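Local coordinates for blood group a-and b-cleaving endo-beta-galactosidase (Streptococcus pneumoniae, PDB 2YGL), which probably binds carbohydrate through tandem CBM51 modules of an enzyme that cleaves blood group A and B antigens, at residues Asn261-Ala275 with Ala340-Asn353. Sequence-based numbering, arbitrary orientation.
Sequences NVTRFISYVGIDRSA and ADELVLGGALFMAN
Phe265 and Phe350 meet on one face of an antiparallel beta-strand pair, 262-271 against 343-352 (162° between 262-271 and 343-345), within the beta-sandwich of the second NPCBM (CBM51) module. The rings cross obliquely, planes 58° apart and centroids 5.9 Å from each other, with Phe265 CD1 3.7 Å from Phe350 CE1. Phe350 also turns an edge in plane toward Arg264 O, while Val262 CG1 lies 3.7 Å from Phe350 CD1. The same face continues through Val269, whose CG2 runs alongside Leu345 CD2 at 3.7 Å, the two side chains pointing the same way. On the other face Ile266 CG1 lies beside Leu349 CD1 at 3.7 Å, and Leu182 of helix 179-184 covers both. Arg264 is extended next to Met351, CB to CB at 3.6 Å, and its guanidinium goes on to a salt bridge with Asp318 of strand 315-320, the neighbour of 262-271 across its far edge.

Two irregularities interrupt the pairing. Thr263 and Arg264 both face Met351 in a classic bulge, and the register slips by one residue between Ile266 and Tyr268, where the partner turns a corner at Gly346-Gly347. Facing that corner, Ser267 OG, anti to its own N (chi1 -172°), touches Leu345 CB and donates a hydrogen bond to Tyr268 O at 3.0 Å from above the carbonyl plane; Gly346 N reaches Tyr268 O from the opposite face, at 2.8 Å.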
ATOM      1  N   ASN A 261      18.795  -7.404  -6.275  1.00 21.55           N
ATOM      2  CA  ASN A 261      18.292  -6.072  -6.000  1.00 21.92           C
ATOM      3  C   ASN A 261      17.392  -6.071  -4.755  1.00 21.79           C
ATOM      4  O   ASN A 261      16.178  -5.853  -4.837  1.00 21.80           O
ATOM      5  CB  ASN A 261      17.556  -5.540  -7.238  1.00 22.27           C
ATOM      6  CG  ASN A 261      17.039  -4.126  -7.056  1.00 23.23           C
ATOM      7  OD1 ASN A 261      17.642  -3.313  -6.354  1.00 25.33           O
ATOM      8  ND2 ASN A 261      15.910  -3.829  -7.690  1.00 24.65           N
ATOM      9  N   VAL A 262      18.009  -6.325  -3.601  1.00 21.62           N
ATOM     10  CA  VAL A 262      17.304  -6.387  -2.319  1.00 21.38           C
ATOM     11  C   VAL A 262      16.896  -4.982  -1.881  1.00 21.26           C
ATOM     12  O   VAL A 262      17.728  -4.081  -1.823  1.00 21.27           O
ATOM     13  CB  VAL A 262      18.179  -7.057  -1.220  1.00 21.39           C
ATOM     14  CG1 VAL A 262      17.442  -7.101   0.115  1.00 21.30           C
ATOM     15  CG2 VAL A 262      18.597  -8.463  -1.643  1.00 21.03           C
ATOM     16  N   THR A 263      15.616  -4.807  -1.567  1.00 21.17           N
ATOM     17  CA  THR A 263      15.084  -3.484  -1.240  1.00 21.28           C
ATOM     18  C   THR A 263      14.546  -3.353   0.183  1.00 21.20           C
ATOM     19  O   THR A 263      14.314  -2.239   0.654  1.00 21.21           O
ATOM     20  CB  THR A 263      13.958  -3.078  -2.214  1.00 21.39           C
ATOM     21  OG1 THR A 263      12.932  -4.078  -2.190  1.00 21.63           O
ATOM     22  CG2 THR A 263      14.494  -2.927  -3.637  1.00 21.32           C
ATOM     23  N   ARG A 264      14.348  -4.477   0.866  1.00 21.05           N
ATOM     24  CA  ARG A 264      13.631  -4.473   2.140  1.00 20.95           C
ATOM     25  C   ARG A 264      14.016  -5.661   3.024  1.00 20.67           C
ATOM     26  O   ARG A 264      14.222  -6.772   2.532  1.00 20.60           O
ATOM     27  CB  ARG A 264      12.124  -4.495   1.860  1.00 21.15           C
ATOM     28  CG  ARG A 264      11.226  -3.922   2.943  1.00 21.70           C
ATOM     29  CD  ARG A 264       9.780  -3.942   2.458  1.00 22.80           C
ATOM     30  NE  ARG A 264       8.816  -3.632   3.511  1.00 23.69           N
ATOM     31  CZ  ARG A 264       7.505  -3.842   3.416  1.00 24.38           C
ATOM     32  NH1 ARG A 264       6.985  -4.367   2.311  1.00 24.61           N
ATOM     33  NH2 ARG A 264       6.707  -3.528   4.430  1.00 24.52           N
ATOM     34  N   PHE A 265      14.122  -5.410   4.327  1.00 20.40           N
ATOM     35  CA  PHE A 265      14.334  -6.468   5.315  1.00 20.15           C
ATOM     36  C   PHE A 265      13.218  -6.439   6.358  1.00 20.09           C
ATOM     37  O   PHE A 265      12.955  -5.395   6.960  1.00 20.08           O
ATOM     38  CB  PHE A 265      15.713  -6.332   5.976  1.00 20.13           C
ATOM     39  CG  PHE A 265      15.906  -7.224   7.180  1.00 20.04           C
ATOM     40  CD1 PHE A 265      16.084  -8.596   7.028  1.00 19.82           C
ATOM     41  CD2 PHE A 265      15.913  -6.684   8.463  1.00 20.02           C
ATOM     42  CE1 PHE A 265      16.260  -9.420   8.136  1.00 19.78           C
ATOM     43  CE2 PHE A 265      16.088  -7.499   9.578  1.00 20.23           C
ATOM     44  CZ  PHE A 265      16.265  -8.870   9.413  1.00 19.99           C
ATOM     45  N   ILE A 266      12.565  -7.585   6.557  1.00 19.96           N
ATOM     46  CA  ILE A 266      11.437  -7.705   7.490  1.00 19.86           C
ATOM     47  C   ILE A 266      11.679  -8.810   8.509  1.00 19.52           C
ATOM     48  O   ILE A 266      11.924  -9.956   8.132  1.00 19.30           O
ATOM     49  CB  ILE A 266      10.104  -8.061   6.771  1.00 20.04           C
ATOM     50  CG1 ILE A 266       9.939  -7.299   5.449  1.00 20.53           C
ATOM     51  CG2 ILE A 266       8.902  -7.861   7.716  1.00 20.20           C
ATOM     52  CD1 ILE A 266       9.643  -5.857   5.610  1.00 21.49           C
ATOM     53  N   SER A 267      11.578  -8.466   9.793  1.00 19.09           N
ATOM     54  CA  SER A 267      11.677  -9.452  10.871  1.00 18.81           C
ATOM     55  C   SER A 267      11.158  -8.925  12.202  1.00 18.58           C
ATOM     56  O   SER A 267      11.356  -7.756  12.539  1.00 18.37           O
ATOM     57  CB  SER A 267      13.126  -9.915  11.054  1.00 18.81           C
ATOM     58  OG  SER A 267      13.199 -10.994  11.968  1.00 18.56           O
ATOM     59  N   TYR A 268      10.493  -9.800  12.951  1.00 18.38           N
ATOM     60  CA  TYR A 268      10.264  -9.569  14.373  1.00 18.21           C
ATOM     61  C   TYR A 268      11.522  -9.967  15.136  1.00 17.86           C
ATOM     62  O   TYR A 268      12.192 -10.930  14.768  1.00 17.68           O
ATOM     63  CB  TYR A 268       9.039 -10.343  14.871  1.00 18.23           C
ATOM     64  CG  TYR A 268       7.744  -9.729  14.402  1.00 18.81           C
ATOM     65  CD1 TYR A 268       7.158  -8.666  15.099  1.00 19.13           C
ATOM     66  CD2 TYR A 268       7.117 -10.183  13.246  1.00 19.05           C
ATOM     67  CE1 TYR A 268       5.971  -8.085  14.658  1.00 20.13           C
ATOM     68  CE2 TYR A 268       5.933  -9.611  12.797  1.00 20.45           C
ATOM     69  CZ  TYR A 268       5.367  -8.563  13.507  1.00 20.35           C
ATOM     70  OH  TYR A 268       4.197  -8.002  13.058  1.00 21.95           O
ATOM     71  N   VAL A 269      11.847  -9.207  16.182  1.00 17.58           N
ATOM     72  CA  VAL A 269      13.088  -9.408  16.934  1.00 17.25           C
ATOM     73  C   VAL A 269      12.818  -9.395  18.436  1.00 17.08           C
ATOM     74  O   VAL A 269      12.184  -8.472  18.951  1.00 16.78           O
ATOM     75  CB  VAL A 269      14.164  -8.327  16.594  1.00 17.27           C
ATOM     76  CG1 VAL A 269      15.476  -8.605  17.328  1.00 17.30           C
ATOM     77  CG2 VAL A 269      14.418  -8.254  15.098  1.00 17.43           C
ATOM     78  N   GLY A 270      13.311 -10.421  19.126  1.00 16.92           N
ATOM     79  CA  GLY A 270      13.236 -10.492  20.585  1.00 16.55           C
ATOM     80  C   GLY A 270      13.957 -11.707  21.132  1.00 16.40           C
ATOM     81  O   GLY A 270      14.679 -12.391  20.407  1.00 16.24           O
ATOM     82  N   ILE A 271      13.749 -11.976  22.418  1.00 16.24           N
ATOM     83  CA  ILE A 271      14.370 -13.113  23.086  1.00 16.16           C
ATOM     84  C   ILE A 271      13.418 -14.309  23.069  1.00 16.19           C
ATOM     85  O   ILE A 271      12.255 -14.190  23.463  1.00 16.09           O
ATOM     86  CB  ILE A 271      14.778 -12.751  24.533  1.00 16.19           C
ATOM     87  CG1 ILE A 271      15.823 -11.631  24.515  1.00 16.23           C
ATOM     88  CG2 ILE A 271      15.313 -13.972  25.275  1.00 15.84           C
ATOM     89  CD1 ILE A 271      15.768 -10.714  25.712  1.00 15.99           C
ATOM     90  N   ASP A 272      13.915 -15.453  22.604  1.00 16.32           N
ATOM     91  CA  ASP A 272      13.093 -16.661  22.511  1.00 16.75           C
ATOM     92  C   ASP A 272      12.577 -17.077  23.884  1.00 16.93           C
ATOM     93  O   ASP A 272      13.294 -16.976  24.885  1.00 16.80           O
ATOM     94  CB  ASP A 272      13.857 -17.811  21.852  1.00 16.61           C
ATOM     95  CG  ASP A 272      12.936 -18.932  21.387  1.00 16.83           C
ATOM     96  OD1 ASP A 272      12.619 -19.831  22.196  1.00 16.85           O
ATOM     97  OD2 ASP A 272      12.510 -18.904  20.213  1.00 16.15           O
ATOM     98  N   ARG A 273      11.328 -17.534  23.918  1.00 17.21           N
ATOM     99  CA  ARG A 273      10.656 -17.906  25.164  1.00 17.59           C
ATOM    100  C   ARG A 273      11.359 -19.039  25.923  1.00 17.64           C
ATOM    101  O   ARG A 273      11.188 -19.176  27.135  1.00 17.80           O
ATOM    102  CB  ARG A 273       9.185 -18.268  24.899  1.00 17.65           C
ATOM    103  CG  ARG A 273       8.366 -17.182  24.179  1.00 18.05           C
ATOM    104  CD  ARG A 273       8.403 -15.832  24.900  1.00 19.22           C
ATOM    105  NE  ARG A 273       7.733 -15.876  26.199  1.00 19.58           N
ATOM    106  CZ  ARG A 273       7.935 -15.008  27.188  1.00 20.20           C
ATOM    107  NH1 ARG A 273       8.799 -14.007  27.051  1.00 19.52           N
ATOM    108  NH2 ARG A 273       7.267 -15.143  28.327  1.00 20.79           N
ATOM    109  N   SER A 274      12.156 -19.829  25.208  1.00 17.84           N
ATOM    110  CA  SER A 274      12.862 -20.970  25.787  1.00 18.19           C
ATOM    111  C   SER A 274      14.143 -20.579  26.521  1.00 18.25           C
ATOM    112  O   SER A 274      14.771 -21.420  27.162  1.00 18.19           O
ATOM    113  CB  SER A 274      13.189 -21.995  24.696  1.00 18.37           C
ATOM    114  OG  SER A 274      14.148 -21.481  23.781  1.00 18.89           O
ATOM    115  N   ALA A 275      14.528 -19.308  26.420  1.00 18.29           N
ATOM    116  CA  ALA A 275      15.773 -18.827  27.018  1.00 18.54           C
ATOM    117  C   ALA A 275      15.752 -18.875  28.540  1.00 18.69           C
ATOM    118  O   ALA A 275      14.696 -18.735  29.165  1.00 18.66           O
ATOM    119  CB  ALA A 275      16.077 -17.414  26.547  1.00 18.39           C
ATOM    120  N   ALA A 340      19.810 -14.492  29.314  1.00 26.05           N
ATOM    121  CA  ALA A 340      18.811 -14.366  28.252  1.00 25.32           C
ATOM    122  C   ALA A 340      19.366 -13.662  27.009  1.00 24.79           C
ATOM    123  O   ALA A 340      18.898 -12.584  26.627  1.00 24.52           O
ATOM    124  CB  ALA A 340      17.559 -13.662  28.774  1.00 25.28           C
ATOM    125  N   ASP A 341      20.365 -14.286  26.385  1.00 24.04           N
ATOM    126  CA  ASP A 341      21.001 -13.745  25.181  1.00 23.50           C
ATOM    127  C   ASP A 341      20.606 -14.511  23.912  1.00 22.81           C
ATOM    128  O   ASP A 341      21.235 -14.362  22.863  1.00 22.55           O
ATOM    129  CB  ASP A 341      22.530 -13.692  25.344  1.00 23.60           C
ATOM    130  CG  ASP A 341      23.126 -15.008  25.832  1.00 24.32           C
ATOM    131  OD1 ASP A 341      22.478 -16.069  25.700  1.00 25.27           O
ATOM    132  OD2 ASP A 341      24.261 -14.981  26.349  1.00 25.80           O
ATOM    133  N   GLU A 342      19.549 -15.316  24.023  1.00 22.11           N
ATOM    134  CA  GLU A 342      19.051 -16.136  22.919  1.00 21.35           C
ATOM    135  C   GLU A 342      18.159 -15.306  21.998  1.00 20.66           C
ATOM    136  O   GLU A 342      16.932 -15.458  21.995  1.00 20.87           O
ATOM    137  CB  GLU A 342      18.277 -17.343  23.463  1.00 21.43           C
ATOM    138  CG  GLU A 342      19.113 -18.341  24.262  1.00 21.93           C
ATOM    139  CD  GLU A 342      19.721 -19.441  23.401  1.00 22.33           C
ATOM    140  OE1 GLU A 342      19.039 -19.939  22.478  1.00 22.65           O
ATOM    141  OE2 GLU A 342      20.880 -19.821  23.659  1.00 22.42           O
ATOM    142  N   LEU A 343      18.782 -14.425  21.221  1.00 19.68           N
ATOM    143  CA  LEU A 343      18.057 -13.548  20.307  1.00 18.95           C
ATOM    144  C   LEU A 343      17.581 -14.335  19.089  1.00 18.42           C
ATOM    145  O   LEU A 343      18.345 -15.084  18.482  1.00 18.08           O
ATOM    146  CB  LEU A 343      18.934 -12.356  19.888  1.00 18.74           C
ATOM    147  CG  LEU A 343      18.295 -11.180  19.133  1.00 19.12           C
ATOM    148  CD1 LEU A 343      19.030  -9.876  19.409  1.00 19.08           C
ATOM    149  CD2 LEU A 343      18.234 -11.438  17.629  1.00 19.16           C
ATOM    150  N   VAL A 344      16.309 -14.162  18.748  1.00 18.07           N
ATOM    151  CA  VAL A 344      15.738 -14.796  17.564  1.00 17.75           C
ATOM    152  C   VAL A 344      15.119 -13.770  16.615  1.00 17.67           C
ATOM    153  O   VAL A 344      14.575 -12.748  17.045  1.00 17.50           O
ATOM    154  CB  VAL A 344      14.699 -15.906  17.916  1.00 17.54           C
ATOM    155  CG1 VAL A 344      15.391 -17.127  18.503  1.00 17.83           C
ATOM    156  CG2 VAL A 344      13.631 -15.385  18.865  1.00 17.25           C
ATOM    157  N   LEU A 345      15.222 -14.052  15.323  1.00 17.55           N
ATOM    158  CA  LEU A 345      14.609 -13.227  14.296  1.00 17.57           C
ATOM    159  C   LEU A 345      13.431 -14.002  13.708  1.00 17.64           C
ATOM    160  O   LEU A 345      13.621 -14.943  12.941  1.00 17.63           O
ATOM    161  CB  LEU A 345      15.638 -12.860  13.220  1.00 17.64           C
ATOM    162  CG  LEU A 345      16.980 -12.268  13.683  1.00 17.89           C
ATOM    163  CD1 LEU A 345      17.933 -12.116  12.517  1.00 18.38           C
ATOM    164  CD2 LEU A 345      16.792 -10.932  14.379  1.00 18.28           C
ATOM    165  N   GLY A 346      12.220 -13.613  14.097  1.00 17.64           N
ATOM    166  CA  GLY A 346      11.006 -14.309  13.685  1.00 17.85           C
ATOM    167  C   GLY A 346      10.479 -13.863  12.335  1.00 18.03           C
ATOM    168  O   GLY A 346      10.110 -12.699  12.156  1.00 17.87           O
ATOM    169  N   GLY A 347      10.449 -14.796  11.387  1.00 18.13           N
ATOM    170  CA  GLY A 347       9.901 -14.544  10.053  1.00 18.39           C
ATOM    171  C   GLY A 347      10.826 -13.774   9.126  1.00 18.64           C
ATOM    172  O   GLY A 347      10.383 -13.266   8.095  1.00 18.62           O
ATOM    173  N   ALA A 348      12.110 -13.705   9.489  1.00 18.84           N
ATOM    174  CA  ALA A 348      13.104 -12.890   8.778  1.00 19.14           C
ATOM    175  C   ALA A 348      13.136 -13.158   7.277  1.00 19.47           C
ATOM    176  O   ALA A 348      13.378 -14.288   6.846  1.00 19.41           O
ATOM    177  CB  ALA A 348      14.488 -13.087   9.381  1.00 19.01           C
ATOM    178  N   LEU A 349      12.891 -12.111   6.492  1.00 19.92           N
ATOM    179  CA  LEU A 349      12.855 -12.231   5.034  1.00 20.43           C
ATOM    180  C   LEU A 349      13.386 -10.992   4.298  1.00 20.99           C
ATOM    181  O   LEU A 349      13.473  -9.901   4.870  1.00 20.79           O
ATOM    182  CB  LEU A 349      11.441 -12.604   4.553  1.00 20.36           C
ATOM    183  CG  LEU A 349      10.254 -11.655   4.750  1.00 20.41           C
ATOM    184  CD1 LEU A 349      10.233 -10.561   3.683  1.00 20.92           C
ATOM    185  CD2 LEU A 349       8.952 -12.447   4.709  1.00 20.19           C
ATOM    186  N   PHE A 350      13.750 -11.194   3.032  1.00 21.70           N
ATOM    187  CA  PHE A 350      14.166 -10.124   2.129  1.00 22.53           C
ATOM    188  C   PHE A 350      13.113  -9.895   1.045  1.00 23.43           C
ATOM    189  O   PHE A 350      12.446 -10.837   0.611  1.00 23.28           O
ATOM    190  CB  PHE A 350      15.487 -10.485   1.436  1.00 22.21           C
ATOM    191  CG  PHE A 350      16.716 -10.312   2.290  1.00 21.58           C
ATOM    192  CD1 PHE A 350      16.879  -9.196   3.108  1.00 20.78           C
ATOM    193  CD2 PHE A 350      17.744 -11.252   2.232  1.00 20.90           C
ATOM    194  CE1 PHE A 350      18.029  -9.038   3.879  1.00 20.54           C
ATOM    195  CE2 PHE A 350      18.897 -11.100   2.997  1.00 20.42           C
ATOM    196  CZ  PHE A 350      19.041  -9.992   3.820  1.00 20.14           C
ATOM    197  N   MET A 351      12.975  -8.644   0.608  1.00 24.72           N
ATOM    198  CA  MET A 351      12.153  -8.307  -0.555  1.00 26.02           C
ATOM    199  C   MET A 351      13.033  -7.771  -1.685  1.00 26.85           C
ATOM    200  O   MET A 351      14.034  -7.097  -1.434  1.00 26.71           O
ATOM    201  CB  MET A 351      11.091  -7.258  -0.202  1.00 26.13           C
ATOM    202  CG  MET A 351      10.101  -7.651   0.898  1.00 26.58           C
ATOM    203  SD  MET A 351       8.878  -8.885   0.405  1.00 27.47           S
ATOM    204  CE  MET A 351       7.992  -8.016  -0.894  1.00 27.36           C
ATOM    205  N   ALA A 352      12.656  -8.076  -2.926  1.00 28.02           N
ATOM    206  CA  ALA A 352      13.327  -7.522  -4.102  1.00 29.26           C
ATOM    207  C   ALA A 352      12.344  -6.725  -4.960  1.00 30.07           C
ATOM    208  O   ALA A 352      11.408  -7.283  -5.537  1.00 30.43           O
ATOM    209  CB  ALA A 352      13.994  -8.625  -4.922  1.00 29.03           C
ATOM    210  N   ASN A 353      12.567  -5.418  -5.033  1.00 31.20           N
ATOM    211  CA  ASN A 353      11.676  -4.509  -5.748  1.00 31.97           C
ATOM    212  C   ASN A 353      12.391  -3.817  -6.904  1.00 32.19           C
ATOM    213  O   ASN A 353      11.784  -3.518  -7.933  1.00 32.66           O
ATOM    214  CB  ASN A 353      11.100  -3.475  -4.774  1.00 32.17           C
ATOM    215  CG  ASN A 353      10.107  -2.533  -5.429  1.00 33.24           C
ATOM    216  OD1 ASN A 353      10.314  -1.317  -5.453  1.00 34.81           O
ATOM    217  ND2 ASN A 353       9.024  -3.088  -5.963  1.00 33.91           N
TER
HETATM  218  O   HOH W   1      16.771 -20.901  24.200  1.00 39.64           O